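Local coordinates for protein extracellular invertase (Aspergillus kawachii, PDB 5XH8) that is a beta-fructofuranosidase of glycoside hydrolase family 32 that probably cleaves sucrose and has high transfructosylation activity, transferring fructosyl groups to make fructooligosaccharides such as 1-kestose, at residues Q478-E483 with V565-A570; T487-Q492 with L551-N556. All coordinates share one frame; numbering follows the deposited sequence.

Contact 1. Residues Q478-E483 with V565-A570; sequences QILSSE and VRSWYA
The apolar part of this contact is one close approach, Leu480 CD1 to Val565 CG2 at 3.6 Å, the two side chains meeting roughly perpendicular. Val565 CG2 stands between its own backbone N and carbonyl carbon (chi1 -74°), which presents it to the leucine. Leu480 has a left-handed backbone, and it and Ser481 both face Asn574, which makes a G1 beta bulge; the leucine thus points at 565-570 while Ser481 points away. The second methyl, Leu480 CD2, lies 4.3 Å from Ser567 OG, a loose approach, and that hydroxyl is hydrogen-bonded to Lys454 instead.

Polar groups mostly act within a segment or beyond both. Ser481 OG donates to Gln478 OE1 over 3.1 Å, arriving 39° above the amide plane and so missing a lone pair. Ser482 OG stands 4.5 Å from Tyr569 CB but bonds to Ser572.

Among flat groups, Trp568 CD1 sits 3.9 Å above the centre of one Tyr569 face, and the tyrosine also stacks with His484.

In the family 32 C-terminal beta-sandwich domain, strand 474-481, between strands 487-492 and 574-580, turns its corner here against the loop crossing from the sheet of strand 559-564 to that of strand 574-580.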
loop_
_atom_site.group_PDB
_atom_site.type_symbol
_atom_site.label_atom_id
_atom_site.label_comp_id
_atom_site.label_asym_id
_atom_site.label_seq_id
_atom_site.Cartn_x
_atom_site.Cartn_y
_atom_site.Cartn_z
ATOM N N GLN A 478 8.148 54.419 -6.132
ATOM C CA GLN A 478 8.419 54.215 -4.738
ATOM C C GLN A 478 7.050 54.199 -4.067
ATOM O O GLN A 478 6.248 55.099 -4.285
ATOM C CB GLN A 478 9.294 55.346 -4.200
ATOM C CG GLN A 478 9.900 55.037 -2.859
ATOM C CD GLN A 478 10.710 56.197 -2.299
ATOM O OE1 GLN A 478 10.162 57.166 -1.779
ATOM N NE2 GLN A 478 12.016 56.082 -2.381
ATOM N N ILE A 479 6.770 53.165 -3.281
ATOM C CA ILE A 479 5.453 52.996 -2.655
ATOM C C ILE A 479 5.602 52.737 -1.177
ATOM O O ILE A 479 6.702 52.463 -0.706
ATOM C CB ILE A 479 4.640 51.843 -3.304
ATOM C CG1 ILE A 479 5.361 50.485 -3.134
ATOM C CG2 ILE A 479 4.395 52.145 -4.777
ATOM C CD1 ILE A 479 4.541 49.294 -3.603
ATOM N N LEU A 480 4.481 52.801 -0.462
ATOM C CA LEU A 480 4.456 52.529 0.971
ATOM C C LEU A 480 5.555 53.345 1.712
ATOM O O LEU A 480 6.338 52.802 2.502
ATOM C CB LEU A 480 4.592 51.013 1.226
ATOM C CG LEU A 480 3.489 50.124 0.622
ATOM C CD1 LEU A 480 3.897 48.642 0.613
ATOM C CD2 LEU A 480 2.180 50.340 1.362
ATOM N N SER A 481 5.589 54.640 1.404
ATOM C CA SER A 481 6.659 55.561 1.836
ATOM C C SER A 481 6.234 56.492 2.931
ATOM O O SER A 481 5.111 56.993 2.950
ATOM C CB SER A 481 7.128 56.447 0.686
ATOM O OG SER A 481 7.869 55.678 -0.222
ATOM N N SER A 482 7.173 56.724 3.831
ATOM C CA SER A 482 7.080 57.759 4.852
ATOM C C SER A 482 8.532 58.087 5.212
ATOM O O SER A 482 9.461 57.621 4.530
ATOM C CB SER A 482 6.290 57.242 6.054
ATOM O OG SER A 482 6.952 56.148 6.671
ATOM N N GLU A 483 8.756 58.856 6.269
ATOM C CA GLU A 483 10.133 59.192 6.630
ATOM C C GLU A 483 10.935 57.946 7.070
ATOM O O GLU A 483 12.141 57.889 6.863
ATOM C CB GLU A 483 10.187 60.302 7.696
ATOM C CG GLU A 483 10.196 59.853 9.152
ATOM C CD GLU A 483 10.641 60.960 10.121
ATOM O OE1 GLU A 483 11.864 61.209 10.268
ATOM O OE2 GLU A 483 9.756 61.567 10.756
ATOM N N VAL A 565 5.405 42.814 1.625
ATOM C CA VAL A 565 5.828 44.183 1.924
ATOM C C VAL A 565 5.281 44.591 3.289
ATOM O O VAL A 565 4.220 45.173 3.405
ATOM C CB VAL A 565 5.483 45.181 0.791
ATOM C CG1 VAL A 565 6.435 44.972 -0.367
ATOM C CG2 VAL A 565 4.039 45.076 0.317
ATOM N N ARG A 566 6.030 44.244 4.331
ATOM C CA ARG A 566 5.505 44.309 5.674
ATOM C C ARG A 566 5.851 45.662 6.353
ATOM O O ARG A 566 6.559 45.707 7.356
ATOM C CB ARG A 566 5.961 43.065 6.454
ATOM C CG ARG A 566 5.218 41.805 5.973
ATOM C CD ARG A 566 5.259 40.558 6.881
ATOM N NE ARG A 566 6.300 39.710 6.420
ATOM C CZ ARG A 566 6.252 38.462 5.955
ATOM N NH1 ARG A 566 5.181 37.655 5.965
ATOM N NH2 ARG A 566 7.409 37.997 5.538
ATOM N N SER A 567 5.307 46.751 5.802
ATOM C CA SER A 567 5.499 48.087 6.385
ATOM C C SER A 567 4.721 48.188 7.700
ATOM O O SER A 567 3.614 47.634 7.841
ATOM C CB SER A 567 5.099 49.200 5.398
ATOM O OG SER A 567 3.694 49.337 5.301
ATOM N N TRP A 568 5.323 48.890 8.660
ATOM C CA TRP A 568 4.762 49.088 9.992
ATOM C C TRP A 568 3.892 50.348 10.162
ATOM O O TRP A 568 2.784 50.251 10.690
ATOM C CB TRP A 568 5.903 49.127 11.023
ATOM C CG TRP A 568 5.402 49.392 12.397
ATOM C CD1 TRP A 568 5.405 50.592 13.055
ATOM C CD2 TRP A 568 4.791 48.449 13.284
ATOM N NE1 TRP A 568 4.831 50.446 14.291
ATOM C CE2 TRP A 568 4.438 49.149 14.459
ATOM C CE3 TRP A 568 4.497 47.081 13.197
ATOM C CZ2 TRP A 568 3.831 48.526 15.547
ATOM C CZ3 TRP A 568 3.877 46.460 14.279
ATOM C CH2 TRP A 568 3.556 47.180 15.436
ATOM N N TYR A 569 4.433 51.512 9.785
ATOM C CA TYR A 569 3.877 52.817 10.185
ATOM C C TYR A 569 2.602 53.136 9.407
ATOM O O TYR A 569 2.524 52.916 8.198
ATOM C CB TYR A 569 4.918 53.965 10.005
ATOM C CG TYR A 569 6.018 53.977 11.043
ATOM C CD1 TYR A 569 5.787 54.482 12.326
ATOM C CD2 TYR A 569 7.296 53.488 10.757
ATOM C CE1 TYR A 569 6.792 54.488 13.299
ATOM C CE2 TYR A 569 8.310 53.497 11.726
ATOM C CZ TYR A 569 8.041 54.002 12.996
ATOM O OH TYR A 569 9.014 54.003 13.958
ATOM N N ALA A 570 1.611 53.662 10.118
ATOM C CA ALA A 570 0.319 54.022 9.545
ATOM C C ALA A 570 0.469 54.948 8.324
ATOM O O ALA A 570 -0.257 54.783 7.331
ATOM C CB ALA A 570 -0.567 54.657 10.606
#

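Contact 2. Residues T487-Q492 with L551-N556; sequences TTVYYQ and LEVYAN
Val489 meets Leu551 and Val553 through methyl groups alone; the Tyr491 and Tyr554 rings and the Glu552 carboxylate take no part in it. The Tyr491 ring makes an edge-to-face pair with Phe493, and its hydroxyl is hydrogen-bonded to Leu524 O. Tyr490 packs on Ile499 and Lys474. On the other strand, Tyr554 OH gives a weak bond, 2.6 Å long, to Glu552 OE1; Arg374 reaches both groups, by a salt bridge to the carboxylate and a hydrogen bond to the phenol oxygen.

The touching itself is a split of the valine's branches. Val489 CG2 approaches Leu551 CD2 at 4.1 Å, and Val489 CG1 approaches Val553 CG2 at 4.3 Å, so one side chain spans two alternate residues on the same face of its partner strand. Its torsion accounts for this: with CG1 opposite the backbone N (chi1 176°), CG2 is left beside that nitrogen and turned to the leucine. Val489 and Leu551 lie alongside each other and run in opposite senses.

The CA atoms of Val489 and Val553 lie 8.6 Å apart, a face-to-face distance that fits the beta-sandwich of the family 32 C-terminal domain. Strand 487-492 lies between strands 474-481 and 497-501 in one sheet; strand 550-555 lies between 534-547 and 559-564 in the other.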
loop_
_atom_site.group_PDB
_atom_site.type_symbol
_atom_site.label_atom_id
_atom_site.label_comp_id
_atom_site.label_asym_id
_atom_site.label_seq_id
_atom_site.Cartn_x
_atom_site.Cartn_y
_atom_site.Cartn_z
ATOM N N THR A 487 9.321 51.351 -0.197
ATOM C CA THR A 487 9.561 50.212 -1.067
ATOM C C THR A 487 9.679 50.711 -2.493
ATOM O O THR A 487 8.858 51.523 -2.916
ATOM C CB THR A 487 8.384 49.223 -0.962
ATOM O OG1 THR A 487 8.286 48.768 0.390
ATOM C CG2 THR A 487 8.594 48.055 -1.898
ATOM N N THR A 488 10.658 50.209 -3.239
ATOM C CA THR A 488 10.864 50.659 -4.615
ATOM C C THR A 488 10.745 49.500 -5.575
ATOM O O THR A 488 11.362 48.451 -5.381
ATOM C CB THR A 488 12.218 51.377 -4.775
ATOM O OG1 THR A 488 12.318 52.357 -3.750
ATOM C CG2 THR A 488 12.291 52.095 -6.086
ATOM N N VAL A 489 9.912 49.701 -6.592
ATOM C CA VAL A 489 9.653 48.718 -7.628
ATOM C C VAL A 489 10.084 49.371 -8.927
ATOM O O VAL A 489 9.528 50.413 -9.291
ATOM C CB VAL A 489 8.138 48.376 -7.726
ATOM C CG1 VAL A 489 7.876 47.430 -8.888
ATOM C CG2 VAL A 489 7.634 47.788 -6.422
ATOM N N TYR A 490 11.023 48.768 -9.647
ATOM C CA TYR A 490 11.533 49.411 -10.861
ATOM C C TYR A 490 11.951 48.450 -11.960
ATOM O O TYR A 490 12.259 47.300 -11.688
ATOM C CB TYR A 490 12.689 50.335 -10.490
ATOM C CG TYR A 490 13.898 49.658 -9.872
ATOM C CD1 TYR A 490 14.008 49.497 -8.489
ATOM C CD2 TYR A 490 14.956 49.239 -10.659
ATOM C CE1 TYR A 490 15.130 48.927 -7.919
ATOM C CE2 TYR A 490 16.079 48.653 -10.095
ATOM C CZ TYR A 490 16.159 48.502 -8.732
ATOM O OH TYR A 490 17.271 47.921 -8.194
ATOM N N TYR A 491 11.911 48.929 -13.207
ATOM C CA TYR A 491 12.503 48.217 -14.337
ATOM C C TYR A 491 13.956 48.636 -14.513
ATOM O O TYR A 491 14.309 49.796 -14.333
ATOM C CB TYR A 491 11.730 48.457 -15.628
ATOM C CG TYR A 491 12.169 47.522 -16.731
ATOM C CD1 TYR A 491 11.715 46.197 -16.767
ATOM C CD2 TYR A 491 13.069 47.936 -17.720
ATOM C CE1 TYR A 491 12.130 45.316 -17.759
ATOM C CE2 TYR A 491 13.490 47.064 -18.722
ATOM C CZ TYR A 491 13.018 45.754 -18.744
ATOM O OH TYR A 491 13.440 44.874 -19.725
ATOM N N GLN A 492 14.779 47.674 -14.885
ATOM C CA GLN A 492 16.208 47.810 -15.019
ATOM C C GLN A 492 16.597 47.167 -16.358
ATOM O O GLN A 492 16.369 45.960 -16.558
ATOM C CB GLN A 492 16.829 47.070 -13.845
ATOM C CG GLN A 492 18.327 47.042 -13.767
ATOM C CD GLN A 492 18.795 46.430 -12.466
ATOM O OE1 GLN A 492 18.958 45.219 -12.355
ATOM N NE2 GLN A 492 19.019 47.267 -11.471
ATOM N N LEU A 551 2.146 42.178 -2.062
ATOM C CA LEU A 551 2.409 42.896 -3.295
ATOM C C LEU A 551 2.426 41.928 -4.477
ATOM O O LEU A 551 3.184 40.964 -4.478
ATOM C CB LEU A 551 3.769 43.636 -3.231
ATOM C CG LEU A 551 4.259 44.268 -4.556
ATOM C CD1 LEU A 551 3.311 45.330 -5.106
ATOM C CD2 LEU A 551 5.648 44.845 -4.354
ATOM N N GLU A 552 1.617 42.221 -5.484
ATOM C CA GLU A 552 1.675 41.539 -6.765
ATOM C C GLU A 552 1.977 42.559 -7.870
ATOM O O GLU A 552 1.271 43.561 -8.027
ATOM C CB GLU A 552 0.372 40.793 -7.042
ATOM C CG GLU A 552 0.086 39.701 -6.000
ATOM C CD GLU A 552 -1.087 38.791 -6.351
ATOM O OE1 GLU A 552 -1.268 38.468 -7.543
ATOM O OE2 GLU A 552 -1.815 38.355 -5.429
ATOM N N VAL A 553 3.036 42.281 -8.621
ATOM C CA VAL A 553 3.474 43.104 -9.730
ATOM C C VAL A 553 3.210 42.349 -11.037
ATOM O O VAL A 553 3.780 41.286 -11.257
ATOM C CB VAL A 553 4.981 43.400 -9.604
ATOM C CG1 VAL A 553 5.446 44.295 -10.762
ATOM C CG2 VAL A 553 5.278 44.042 -8.251
ATOM N N TYR A 554 2.337 42.905 -11.874
ATOM C CA TYR A 554 2.060 42.413 -13.205
ATOM C C TYR A 554 2.626 43.350 -14.292
ATOM O O TYR A 554 2.637 44.595 -14.120
ATOM C CB TYR A 554 0.559 42.286 -13.414
ATOM C CG TYR A 554 -0.149 41.302 -12.481
ATOM C CD1 TYR A 554 -0.550 41.676 -11.198
ATOM C CD2 TYR A 554 -0.436 40.002 -12.902
ATOM C CE1 TYR A 554 -1.199 40.776 -10.349
ATOM C CE2 TYR A 554 -1.104 39.094 -12.073
ATOM C CZ TYR A 554 -1.473 39.473 -10.795
ATOM O OH TYR A 554 -2.133 38.559 -10.001
ATOM N N ALA A 555 3.046 42.753 -15.418
ATOM C CA ALA A 555 3.493 43.530 -16.598
ATOM C C ALA A 555 3.097 42.871 -17.912
ATOM O O ALA A 555 3.325 41.657 -18.121
ATOM C CB ALA A 555 4.991 43.779 -16.559
ATOM N N ASN A 556 2.428 43.657 -18.761
ATOM C CA ASN A 556 2.282 43.357 -20.184
ATOM C C ASN A 556 1.504 42.070 -20.439
ATOM O O ASN A 556 1.694 41.418 -21.471
ATOM C CB ASN A 556 3.672 43.323 -20.848
ATOM C CG ASN A 556 4.315 44.708 -20.926
ATOM O OD1 ASN A 556 4.514 45.240 -22.017
ATOM N ND2 ASN A 556 4.659 45.283 -19.785
#

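How the contacts relate
Contact 2 joins the two sheets of the C-terminal sandwich face to face; contact 1, its centre 16 Å away, sets the corner of strand 474-481 against the loop that passes from one sheet to the other. Contact 2 is all core, three buried aliphatic residues. Contact 1 is further from the chain's centre, about 25 Å against 16 Å; it has a buried aliphatic end at the corner, a buried Ser567, and Ser482 and Tyr569 partly exposed at the other end. The two are joined directly: Ile479 N probably bonds to Thr487 O at 2.7 Å across neighbouring strands, while Val565 CG2 packs on Leu551 CB at 3.8 Å, extending the apolar layer from one contact to the other.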